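Local coordinates for protein GphF Dehydratase 1 (Archangium violaceum, PDB 6MBF) that probably dehydrates, as a dehydratase domain of the gephyronic acid polyketide synthase, beta-hydroxyacyl intermediates and takes part in rearranging the resulting olefin, at residues 174-185 against 202-213; 35-43 against 159-167. All coordinates share one frame; numbering follows the deposited sequence.

Interaction 1 of 2, residues 174-185 against 202-213; sequences RRGREAIGHVCL and LLDACFQCVFAL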
loop_
_atom_site.group_PDB
_atom_site.type_symbol
_atom_site.label_atom_id
_atom_site.label_comp_id
_atom_site.label_asym_id
_atom_site.label_seq_id
_atom_site.Cartn_x
_atom_site.Cartn_y
_atom_site.Cartn_z
ATOM N N ARG A 174 -2.352 5.550 -21.190
ATOM C CA ARG A 174 -3.366 4.513 -21.122
ATOM C C ARG A 174 -3.757 4.030 -22.513
ATOM O O ARG A 174 -3.593 4.730 -23.517
ATOM C CB ARG A 174 -4.612 5.000 -20.377
ATOM C CG ARG A 174 -5.391 6.103 -21.083
ATOM C CD ARG A 174 -6.703 6.391 -20.344
ATOM N NE ARG A 174 -7.527 5.189 -20.196
ATOM C CZ ARG A 174 -8.551 5.078 -19.352
ATOM N NH1 ARG A 174 -8.882 6.099 -18.571
ATOM N NH2 ARG A 174 -9.241 3.945 -19.280
ATOM N N ARG A 175 -4.270 2.806 -22.547
ATOM C CA ARG A 175 -4.839 2.226 -23.759
ATOM C C ARG A 175 -5.870 1.204 -23.316
ATOM O O ARG A 175 -5.516 0.214 -22.670
ATOM C CB ARG A 175 -3.761 1.575 -24.625
ATOM C CG ARG A 175 -4.309 0.665 -25.706
ATOM C CD ARG A 175 -4.528 1.407 -27.010
ATOM N NE ARG A 175 -3.273 1.867 -27.598
ATOM C CZ ARG A 175 -3.153 2.306 -28.847
ATOM N NH1 ARG A 175 -4.211 2.335 -29.644
ATOM N NH2 ARG A 175 -1.974 2.711 -29.303
ATOM N N GLY A 176 -7.141 1.447 -23.627
ATOM C CA GLY A 176 -8.184 0.625 -23.027
ATOM C C GLY A 176 -8.150 0.717 -21.508
ATOM O O GLY A 176 -8.049 1.805 -20.930
ATOM N N ARG A 177 -8.237 -0.436 -20.846
ATOM C CA ARG A 177 -8.182 -0.518 -19.392
ATOM C C ARG A 177 -6.776 -0.802 -18.875
ATOM O O ARG A 177 -6.622 -1.215 -17.717
ATOM C CB ARG A 177 -9.135 -1.602 -18.873
ATOM C CG ARG A 177 -10.601 -1.385 -19.173
ATOM C CD ARG A 177 -11.456 -2.320 -18.331
ATOM N NE ARG A 177 -11.221 -3.726 -18.639
ATOM C CZ ARG A 177 -11.825 -4.383 -19.628
ATOM N NH1 ARG A 177 -12.710 -3.759 -20.404
ATOM N NH2 ARG A 177 -11.552 -5.664 -19.836
ATOM N N GLU A 178 -5.756 -0.596 -19.703
ATOM C CA GLU A 178 -4.371 -0.796 -19.314
ATOM C C GLU A 178 -3.617 0.523 -19.328
ATOM O O GLU A 178 -3.992 1.484 -20.011
ATOM C CB GLU A 178 -3.681 -1.801 -20.244
ATOM C CG GLU A 178 -4.326 -3.170 -20.214
ATOM C CD GLU A 178 -3.507 -4.234 -20.933
ATOM O OE1 GLU A 178 -2.284 -4.031 -21.116
ATOM O OE2 GLU A 178 -4.096 -5.278 -21.306
ATOM N N ALA A 179 -2.542 0.568 -18.543
ATOM C CA ALA A 179 -1.726 1.770 -18.483
ATOM C C ALA A 179 -0.305 1.391 -18.111
ATOM O O ALA A 179 -0.053 0.345 -17.510
ATOM C CB ALA A 179 -2.279 2.786 -17.479
ATOM N N ILE A 180 0.627 2.267 -18.475
ATOM C CA ILE A 180 1.990 2.215 -17.968
ATOM C C ILE A 180 2.301 3.559 -17.335
ATOM O O ILE A 180 2.069 4.613 -17.944
ATOM C CB ILE A 180 3.010 1.869 -19.063
ATOM C CG1 ILE A 180 2.815 0.424 -19.508
ATOM C CG2 ILE A 180 4.430 2.080 -18.545
ATOM C CD1 ILE A 180 3.653 0.085 -20.673
ATOM N N GLY A 181 2.776 3.519 -16.101
ATOM C CA GLY A 181 3.122 4.715 -15.369
ATOM C C GLY A 181 4.583 4.660 -14.980
ATOM O O GLY A 181 5.165 3.582 -14.837
ATOM N N HIS A 182 5.179 5.833 -14.845
ATOM C CA HIS A 182 6.527 5.995 -14.321
ATOM C C HIS A 182 6.392 6.716 -12.987
ATOM O O HIS A 182 5.867 7.834 -12.943
ATOM C CB HIS A 182 7.388 6.788 -15.309
ATOM C CG HIS A 182 8.745 7.143 -14.789
ATOM N ND1 HIS A 182 9.432 8.262 -15.209
ATOM C CD2 HIS A 182 9.544 6.528 -13.884
ATOM C CE1 HIS A 182 10.598 8.318 -14.590
ATOM N NE2 HIS A 182 10.693 7.274 -13.785
ATOM N N VAL A 183 6.811 6.061 -11.899
ATOM C CA VAL A 183 6.720 6.632 -10.562
ATOM C C VAL A 183 8.123 6.736 -9.986
ATOM O O VAL A 183 8.961 5.845 -10.176
ATOM C CB VAL A 183 5.790 5.845 -9.598
ATOM C CG1 VAL A 183 4.497 5.445 -10.263
ATOM C CG2 VAL A 183 6.475 4.674 -8.962
ATOM N N CYS A 184 8.376 7.836 -9.288
ATOM C CA CYS A 184 9.702 8.108 -8.760
ATOM C C CYS A 184 9.564 8.864 -7.451
ATOM O O CYS A 184 8.852 9.871 -7.381
ATOM C CB CYS A 184 10.525 8.912 -9.767
ATOM S SG CYS A 184 12.256 9.066 -9.334
ATOM N N LEU A 185 10.230 8.366 -6.414
ATOM C CA LEU A 185 10.233 9.074 -5.144
ATOM C C LEU A 185 11.133 10.294 -5.223
ATOM O O LEU A 185 12.087 10.344 -6.003
ATOM C CB LEU A 185 10.706 8.165 -4.019
ATOM C CG LEU A 185 9.843 6.930 -3.761
ATOM C CD1 LEU A 185 10.481 6.089 -2.699
ATOM C CD2 LEU A 185 8.416 7.314 -3.379
ATOM N N LEU A 202 5.684 4.827 -2.782
ATOM C CA LEU A 202 5.861 4.311 -4.133
ATOM C C LEU A 202 4.705 3.394 -4.532
ATOM O O LEU A 202 4.142 3.527 -5.622
ATOM C CB LEU A 202 7.209 3.593 -4.241
ATOM C CG LEU A 202 7.652 3.176 -5.651
ATOM C CD1 LEU A 202 9.158 3.185 -5.744
ATOM C CD2 LEU A 202 7.132 1.792 -5.990
ATOM N N LEU A 203 4.327 2.454 -3.662
ATOM C CA LEU A 203 3.219 1.575 -4.022
ATOM C C LEU A 203 1.906 2.346 -4.117
ATOM O O LEU A 203 1.109 2.092 -5.026
ATOM C CB LEU A 203 3.111 0.418 -3.029
ATOM C CG LEU A 203 2.079 -0.637 -3.426
ATOM C CD1 LEU A 203 2.408 -1.253 -4.790
ATOM C CD2 LEU A 203 1.968 -1.716 -2.335
ATOM N N ASP A 204 1.679 3.318 -3.224
ATOM C CA ASP A 204 0.499 4.173 -3.357
ATOM C C ASP A 204 0.474 4.888 -4.701
ATOM O O ASP A 204 -0.591 5.019 -5.315
ATOM C CB ASP A 204 0.438 5.198 -2.225
ATOM C CG ASP A 204 -0.651 6.231 -2.449
ATOM O OD1 ASP A 204 -1.839 5.900 -2.251
ATOM O OD2 ASP A 204 -0.308 7.369 -2.838
ATOM N N ALA A 205 1.629 5.373 -5.168
ATOM C CA ALA A 205 1.679 6.016 -6.480
ATOM C C ALA A 205 1.244 5.053 -7.586
ATOM O O ALA A 205 0.513 5.440 -8.506
ATOM C CB ALA A 205 3.089 6.549 -6.747
ATOM N N CYS A 206 1.651 3.784 -7.496
ATOM C CA CYS A 206 1.204 2.798 -8.476
ATOM C C CYS A 206 -0.305 2.594 -8.402
ATOM O O CYS A 206 -0.981 2.514 -9.432
ATOM C CB CYS A 206 1.940 1.472 -8.266
ATOM S SG CYS A 206 3.734 1.564 -8.541
ATOM N N PHE A 207 -0.855 2.512 -7.190
ATOM C CA PHE A 207 -2.300 2.366 -7.069
ATOM C C PHE A 207 -3.018 3.615 -7.566
ATOM O O PHE A 207 -4.104 3.512 -8.149
ATOM C CB PHE A 207 -2.685 2.051 -5.619
ATOM C CG PHE A 207 -2.244 0.677 -5.134
ATOM C CD1 PHE A 207 -1.566 -0.214 -5.967
ATOM C CD2 PHE A 207 -2.505 0.291 -3.828
ATOM C CE1 PHE A 207 -1.163 -1.484 -5.493
ATOM C CE2 PHE A 207 -2.111 -0.961 -3.355
ATOM C CZ PHE A 207 -1.443 -1.845 -4.180
ATOM N N GLN A 208 -2.411 4.797 -7.395
ATOM C CA GLN A 208 -3.035 6.015 -7.906
ATOM C C GLN A 208 -3.082 6.038 -9.436
ATOM O O GLN A 208 -3.955 6.699 -10.014
ATOM C CB GLN A 208 -2.314 7.252 -7.361
ATOM C CG GLN A 208 -2.604 7.557 -5.880
ATOM C CD GLN A 208 -2.346 9.004 -5.561
ATOM O OE1 GLN A 208 -2.846 9.894 -6.258
ATOM N NE2 GLN A 208 -1.546 9.263 -4.527
ATOM N N CYS A 209 -2.163 5.334 -10.111
ATOM C CA CYS A 209 -2.289 5.145 -11.553
ATOM C C CYS A 209 -3.600 4.447 -11.899
ATOM O O CYS A 209 -4.244 4.780 -12.905
ATOM C CB CYS A 209 -1.103 4.345 -12.096
ATOM S SG CYS A 209 0.493 5.195 -12.023
ATOM N N VAL A 210 -4.017 3.476 -11.080
ATOM C CA VAL A 210 -5.315 2.842 -11.303
ATOM C C VAL A 210 -6.429 3.860 -11.108
ATOM O O VAL A 210 -7.379 3.921 -11.905
ATOM C CB VAL A 210 -5.510 1.623 -10.379
ATOM C CG1 VAL A 210 -6.821 0.897 -10.740
ATOM C CG2 VAL A 210 -4.330 0.677 -10.454
ATOM N N PHE A 211 -6.321 4.680 -10.054
ATOM C CA PHE A 211 -7.313 5.729 -9.807
ATOM C C PHE A 211 -7.444 6.660 -11.003
ATOM O O PHE A 211 -8.560 7.029 -11.398
ATOM C CB PHE A 211 -6.922 6.556 -8.580
ATOM C CG PHE A 211 -6.971 5.814 -7.269
ATOM C CD1 PHE A 211 -7.604 4.587 -7.143
ATOM C CD2 PHE A 211 -6.406 6.392 -6.142
ATOM C CE1 PHE A 211 -7.651 3.947 -5.907
ATOM C CE2 PHE A 211 -6.445 5.751 -4.912
ATOM C CZ PHE A 211 -7.070 4.531 -4.801
ATOM N N ALA A 212 -6.309 7.071 -11.575
ATOM C CA ALA A 212 -6.329 8.013 -12.689
ATOM C C ALA A 212 -7.069 7.437 -13.889
ATOM O O ALA A 212 -7.754 8.168 -14.610
ATOM C CB ALA A 212 -4.898 8.405 -13.071
ATOM N N LEU A 213 -6.953 6.126 -14.122
ATOM C CA LEU A 213 -7.712 5.514 -15.208
ATOM C C LEU A 213 -9.203 5.483 -14.889
ATOM O O LEU A 213 -10.035 5.872 -15.720
ATOM C CB LEU A 213 -7.187 4.108 -15.494
ATOM C CG LEU A 213 -6.313 4.047 -16.741
ATOM C CD1 LEU A 213 -5.026 4.839 -16.510
ATOM C CD2 LEU A 213 -6.022 2.607 -17.108
HETATM O O HOH W 1 -7.112 8.255 -17.794
#
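Strand 178-184 and helix 202-213 pack against each other nearly antiparallel: their axes come within 8.4 Å and their directions differ by 155°. The CA pairs nearest across the interface, Gly181 with Cys209, Val183 with Ala205 and Leu185 with Leu202, descend the helix as the strand advances, which fits that reversal. Where the backbones face each other at Gly181, the glycine, having no side chain, lets the SG of Cys209 approach the strand backbone, 4.3 Å from Gly181 CA.

Val183 carries the contact toward the start of the helix segment. Its chi1 of -44° sends the two methyls different ways: CG1 stands over the CB of Ala205 at 3.9 Å, and CG2 meets the CG of Leu202 at 3.8 Å and the sulfur of Cys206. Further on, Leu185 crosses Leu202 at about a right angle, its CD2 reaching Leu202 CB.

At the far end of the helix Leu213 is wedged between Ala179 and Arg174. Its CD1 touches Ala179 CB at 3.6 Å, while its CG lies over the centre of one face of the Arg174 guanidinium, so that the flat cation covers an apolar branch. The edges of that group are used as well: NH2 of Arg174 donates to Gly176 O, 3.0 Å away and in the guanidinium plane, in a nearly straight bond (166°). NH1 reaches Leu213 O at 3.1 Å in a more bent bond, and a water links NH1 to Ala212 O. Three bonds thus fix the guanidinium between the type II' hairpin turn 175-178 and the last turn of the helix.

Backbone bonds join strand 178-184 to strands 169-175 and 241-248, whose Leu172 and Leu246 also touch Cys209. The arrangement is the hot-dog one, a helix wrapped by antiparallel strands; Leu203 and Phe207 meet helix 52-65.

Interaction 2 of 2, residues 35-43 against 159-167; sequences PAYLGEHWV and RIYYGPRLR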
loop_
_atom_site.group_PDB
_atom_site.type_symbol
_atom_site.label_atom_id
_atom_site.label_comp_id
_atom_site.label_asym_id
_atom_site.label_seq_id
_atom_site.Cartn_x
_atom_site.Cartn_y
_atom_site.Cartn_z
ATOM N N PRO A 35 5.555 8.087 10.522
ATOM C CA PRO A 35 6.067 8.657 9.268
ATOM C C PRO A 35 5.165 9.761 8.722
ATOM O O PRO A 35 3.942 9.693 8.870
ATOM C CB PRO A 35 6.084 7.457 8.312
ATOM C CG PRO A 35 6.174 6.273 9.201
ATOM C CD PRO A 35 5.377 6.626 10.424
ATOM N N ALA A 36 5.781 10.775 8.112
ATOM C CA ALA A 36 5.051 11.988 7.748
ATOM C C ALA A 36 3.941 11.719 6.736
ATOM O O ALA A 36 2.927 12.429 6.738
ATOM C CB ALA A 36 6.018 13.033 7.196
ATOM N N TYR A 37 4.102 10.712 5.872
ATOM C CA TYR A 37 3.073 10.452 4.869
ATOM C C TYR A 37 1.759 10.000 5.494
ATOM O O TYR A 37 0.719 10.062 4.825
ATOM C CB TYR A 37 3.546 9.403 3.845
ATOM C CG TYR A 37 3.322 7.969 4.281
ATOM C CD1 TYR A 37 2.124 7.307 3.998
ATOM C CD2 TYR A 37 4.306 7.266 4.964
ATOM C CE1 TYR A 37 1.909 5.996 4.405
ATOM C CE2 TYR A 37 4.100 5.951 5.361
ATOM C CZ TYR A 37 2.906 5.326 5.087
ATOM O OH TYR A 37 2.707 4.030 5.498
ATOM N N LEU A 38 1.788 9.514 6.737
ATOM C CA LEU A 38 0.571 9.159 7.457
ATOM C C LEU A 38 -0.318 10.360 7.740
ATOM O O LEU A 38 -1.480 10.167 8.107
ATOM C CB LEU A 38 0.905 8.464 8.781
ATOM C CG LEU A 38 1.577 7.086 8.721
ATOM C CD1 LEU A 38 1.687 6.536 10.133
ATOM C CD2 LEU A 38 0.809 6.126 7.815
ATOM N N GLY A 39 0.187 11.583 7.594
ATOM C CA GLY A 39 -0.629 12.769 7.741
ATOM C C GLY A 39 -1.023 13.419 6.435
ATOM O O GLY A 39 -1.517 14.554 6.452
ATOM N N GLU A 40 -0.829 12.745 5.295
ATOM C CA GLU A 40 -1.060 13.384 4.006
ATOM C C GLU A 40 -2.096 12.656 3.151
ATOM O O GLU A 40 -2.159 12.889 1.945
ATOM C CB GLU A 40 0.263 13.534 3.256
ATOM C CG GLU A 40 1.206 14.478 3.994
ATOM C CD GLU A 40 1.996 15.384 3.078
ATOM O OE1 GLU A 40 1.857 15.264 1.843
ATOM O OE2 GLU A 40 2.772 16.209 3.604
ATOM N N HIS A 41 -2.929 11.806 3.752
ATOM C CA HIS A 41 -4.052 11.213 3.044
ATOM C C HIS A 41 -5.324 11.388 3.860
ATOM O O HIS A 41 -5.375 10.985 5.028
ATOM C CB HIS A 41 -3.820 9.731 2.753
ATOM C CG HIS A 41 -5.010 9.051 2.149
ATOM N ND1 HIS A 41 -5.736 8.092 2.823
ATOM C CD2 HIS A 41 -5.616 9.210 0.948
ATOM C CE1 HIS A 41 -6.730 7.677 2.059
ATOM N NE2 HIS A 41 -6.677 8.331 0.911
ATOM N N TRP A 42 -6.359 11.942 3.227
ATOM C CA TRP A 42 -7.625 12.217 3.885
ATOM C C TRP A 42 -8.781 11.613 3.103
ATOM O O TRP A 42 -8.722 11.469 1.879
ATOM C CB TRP A 42 -7.864 13.733 4.052
ATOM C CG TRP A 42 -6.675 14.445 4.567
ATOM C CD1 TRP A 42 -6.319 14.609 5.875
ATOM C CD2 TRP A 42 -5.664 15.094 3.788
ATOM N NE1 TRP A 42 -5.145 15.320 5.958
ATOM C CE2 TRP A 42 -4.725 15.630 4.690
ATOM C CE3 TRP A 42 -5.467 15.281 2.416
ATOM C CZ2 TRP A 42 -3.603 16.338 4.262
ATOM C CZ3 TRP A 42 -4.355 15.986 1.995
ATOM C CH2 TRP A 42 -3.436 16.503 2.916
ATOM N N VAL A 43 -9.832 11.251 3.836
ATOM C CA VAL A 43 -11.128 10.902 3.264
ATOM C C VAL A 43 -12.190 11.561 4.135
ATOM O O VAL A 43 -12.195 11.378 5.360
ATOM C CB VAL A 43 -11.363 9.378 3.191
ATOM C CG1 VAL A 43 -12.649 9.080 2.432
ATOM C CG2 VAL A 43 -10.179 8.655 2.531
ATOM N N ARG A 159 -6.318 16.598 -4.648
ATOM C CA ARG A 159 -5.609 17.197 -3.524
ATOM C C ARG A 159 -6.460 17.278 -2.264
ATOM O O ARG A 159 -5.904 17.494 -1.180
ATOM C CB ARG A 159 -5.085 18.584 -3.901
ATOM C CG ARG A 159 -6.139 19.663 -3.984
ATOM C CD ARG A 159 -5.517 20.928 -4.573
ATOM N NE ARG A 159 -6.517 21.847 -5.109
ATOM C CZ ARG A 159 -6.945 22.932 -4.478
ATOM N NH1 ARG A 159 -6.458 23.244 -3.284
ATOM N NH2 ARG A 159 -7.856 23.710 -5.046
ATOM N N ILE A 160 -7.777 17.066 -2.370
ATOM C CA ILE A 160 -8.610 16.936 -1.182
ATOM C C ILE A 160 -8.356 15.618 -0.467
ATOM O O ILE A 160 -8.728 15.473 0.709
ATOM C CB ILE A 160 -10.100 17.079 -1.543
ATOM C CG1 ILE A 160 -10.510 16.047 -2.597
ATOM C CG2 ILE A 160 -10.380 18.482 -2.046
ATOM C CD1 ILE A 160 -12.005 15.990 -2.827
ATOM N N TYR A 161 -7.735 14.649 -1.150
ATOM C CA TYR A 161 -7.393 13.367 -0.554
ATOM C C TYR A 161 -5.905 13.178 -0.312
ATOM O O TYR A 161 -5.541 12.356 0.531
ATOM C CB TYR A 161 -7.860 12.211 -1.446
ATOM C CG TYR A 161 -9.313 12.269 -1.828
ATOM C CD1 TYR A 161 -10.299 12.478 -0.872
ATOM C CD2 TYR A 161 -9.702 12.107 -3.156
ATOM C CE1 TYR A 161 -11.649 12.523 -1.232
ATOM C CE2 TYR A 161 -11.040 12.160 -3.521
ATOM C CZ TYR A 161 -11.997 12.367 -2.562
ATOM O OH TYR A 161 -13.319 12.404 -2.941
ATOM N N TYR A 162 -5.046 13.891 -1.030
ATOM C CA TYR A 162 -3.622 13.588 -1.038
ATOM C C TYR A 162 -2.812 14.866 -0.938
ATOM O O TYR A 162 -3.092 15.832 -1.655
ATOM C CB TYR A 162 -3.231 12.860 -2.320
ATOM C CG TYR A 162 -3.495 11.374 -2.337
ATOM C CD1 TYR A 162 -2.735 10.506 -1.548
ATOM C CD2 TYR A 162 -4.445 10.828 -3.196
ATOM C CE1 TYR A 162 -2.948 9.132 -1.583
ATOM C CE2 TYR A 162 -4.665 9.454 -3.241
ATOM C CZ TYR A 162 -3.907 8.610 -2.440
ATOM O OH TYR A 162 -4.123 7.243 -2.500
ATOM N N GLY A 163 -1.795 14.851 -0.082
ATOM C CA GLY A 163 -0.875 15.957 0.034
ATOM C C GLY A 163 0.345 15.822 -0.858
ATOM O O GLY A 163 0.492 14.860 -1.627
ATOM N N PRO A 164 1.262 16.793 -0.758
ATOM C CA PRO A 164 2.366 16.879 -1.729
ATOM C C PRO A 164 3.399 15.771 -1.633
ATOM O O PRO A 164 4.201 15.633 -2.566
ATOM C CB PRO A 164 3.006 18.240 -1.421
ATOM C CG PRO A 164 2.575 18.567 -0.028
ATOM C CD PRO A 164 1.227 17.949 0.156
ATOM N N ARG A 165 3.438 14.997 -0.548
ATOM C CA ARG A 165 4.342 13.854 -0.501
ATOM C C ARG A 165 3.830 12.671 -1.304
ATOM O O ARG A 165 4.592 11.719 -1.524
ATOM C CB ARG A 165 4.564 13.402 0.941
ATOM C CG ARG A 165 5.131 14.473 1.861
ATOM C CD ARG A 165 5.175 13.954 3.281
ATOM N NE ARG A 165 5.721 14.945 4.197
ATOM C CZ ARG A 165 7.000 15.006 4.550
ATOM N NH1 ARG A 165 7.862 14.125 4.065
ATOM N NH2 ARG A 165 7.411 15.944 5.394
ATOM N N LEU A 166 2.571 12.713 -1.742
ATOM C CA LEU A 166 1.927 11.573 -2.384
ATOM C C LEU A 166 1.459 11.925 -3.796
ATOM O O LEU A 166 0.324 11.625 -4.188
ATOM C CB LEU A 166 0.767 11.087 -1.507
ATOM C CG LEU A 166 1.213 10.641 -0.107
ATOM C CD1 LEU A 166 0.033 10.379 0.803
ATOM C CD2 LEU A 166 2.106 9.398 -0.206
ATOM N N ARG A 167 2.342 12.570 -4.570
ATOM C CA ARG A 167 2.087 12.906 -5.972
ATOM C C ARG A 167 3.308 12.472 -6.779
ATOM O O ARG A 167 4.023 13.297 -7.353
ATOM C CB ARG A 167 1.795 14.406 -6.130
ATOM C CG ARG A 167 0.583 14.858 -5.310
ATOM C CD ARG A 167 0.424 16.370 -5.304
ATOM N NE ARG A 167 -0.653 16.734 -4.392
ATOM C CZ ARG A 167 -0.724 17.873 -3.708
ATOM N NH1 ARG A 167 0.217 18.806 -3.844
ATOM N NH2 ARG A 167 -1.750 18.076 -2.885
#
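The guanidinium of Arg165 has the methyl of Ala36 over the centre of one face, CB lying 3.4 Å above its plane, and the carboxylate of Glu40 at its edge. The two charged groups are turned 75° apart, so they do not meet as a flat bidentate pair. Instead, OE2 of Glu40 makes a salt bridge to Arg165 NE at 3.3 Å, weak as a hydrogen bond, while OE1 accepts from the backbone N of Arg165 on its syn side, at 2.9 Å in a nearly straight bond. The Arg165 chain runs extended from CG to NE across the carboxylate, and its NH1 makes salt bridges to Glu189 and Glu188.

A second flat pair is His41 and Tyr162. CD2 of His41 sits over one face of the phenol ring, offset toward its rim and 3.7 Å above it, with the ring planes inclined at 42°. Chi1 of 174° on His41, with CG anti to the backbone N, carries CD2 to that face. Leu166 CD1 lies in plane at the phenol edge. Beyond, the indole of Trp42 packs obliquely on backbone 159-163, with CZ3 at 3.5 Å from Gly163 N, and the Tyr161 ring turns its edge to Trp42 O.

The backbones make a single beta bridge, His41 with Tyr162: Gly163 N donates to Glu40 O and Trp42 N to Tyr161 O, each at 2.8 Å, with CA-H...O contacts alongside.

The side chain of His41 lies about 4 Å from a bound magnesium ion, and its ND1 pairs with Val48 O, tying the bridge to strand 46-48. A histidine in the first hot-dog unit and an aspartate on the helix of the second form the usual polyketide dehydratase pair; His41 and Asp204 are consistent with it. Helix 200-214 backs Tyr162 and Leu166.

Along the chain interaction 2 closes before interaction 1 opens, with strand 169-175 beginning between them, and their centres lie about 17 Å apart. They meet on helix 200-214: its 202-213 part packs on strand 178-184 through one side, while Asp204 and Gln208 address the 159-167 loop. Tyr162 OH lies 2.7 Å from Asp204 OD1, and Gln208 NE2 lies 3.0 Å from Leu166 O, both probable hydrogen bonds. Interaction 1 is internal to the second hot-dog unit, whereas interaction 2 joins the first unit to it. The same helix is thereby packed on strand 178-184 and joined to the boundary between the two units, beside the magnesium ion, where the active site probably lies.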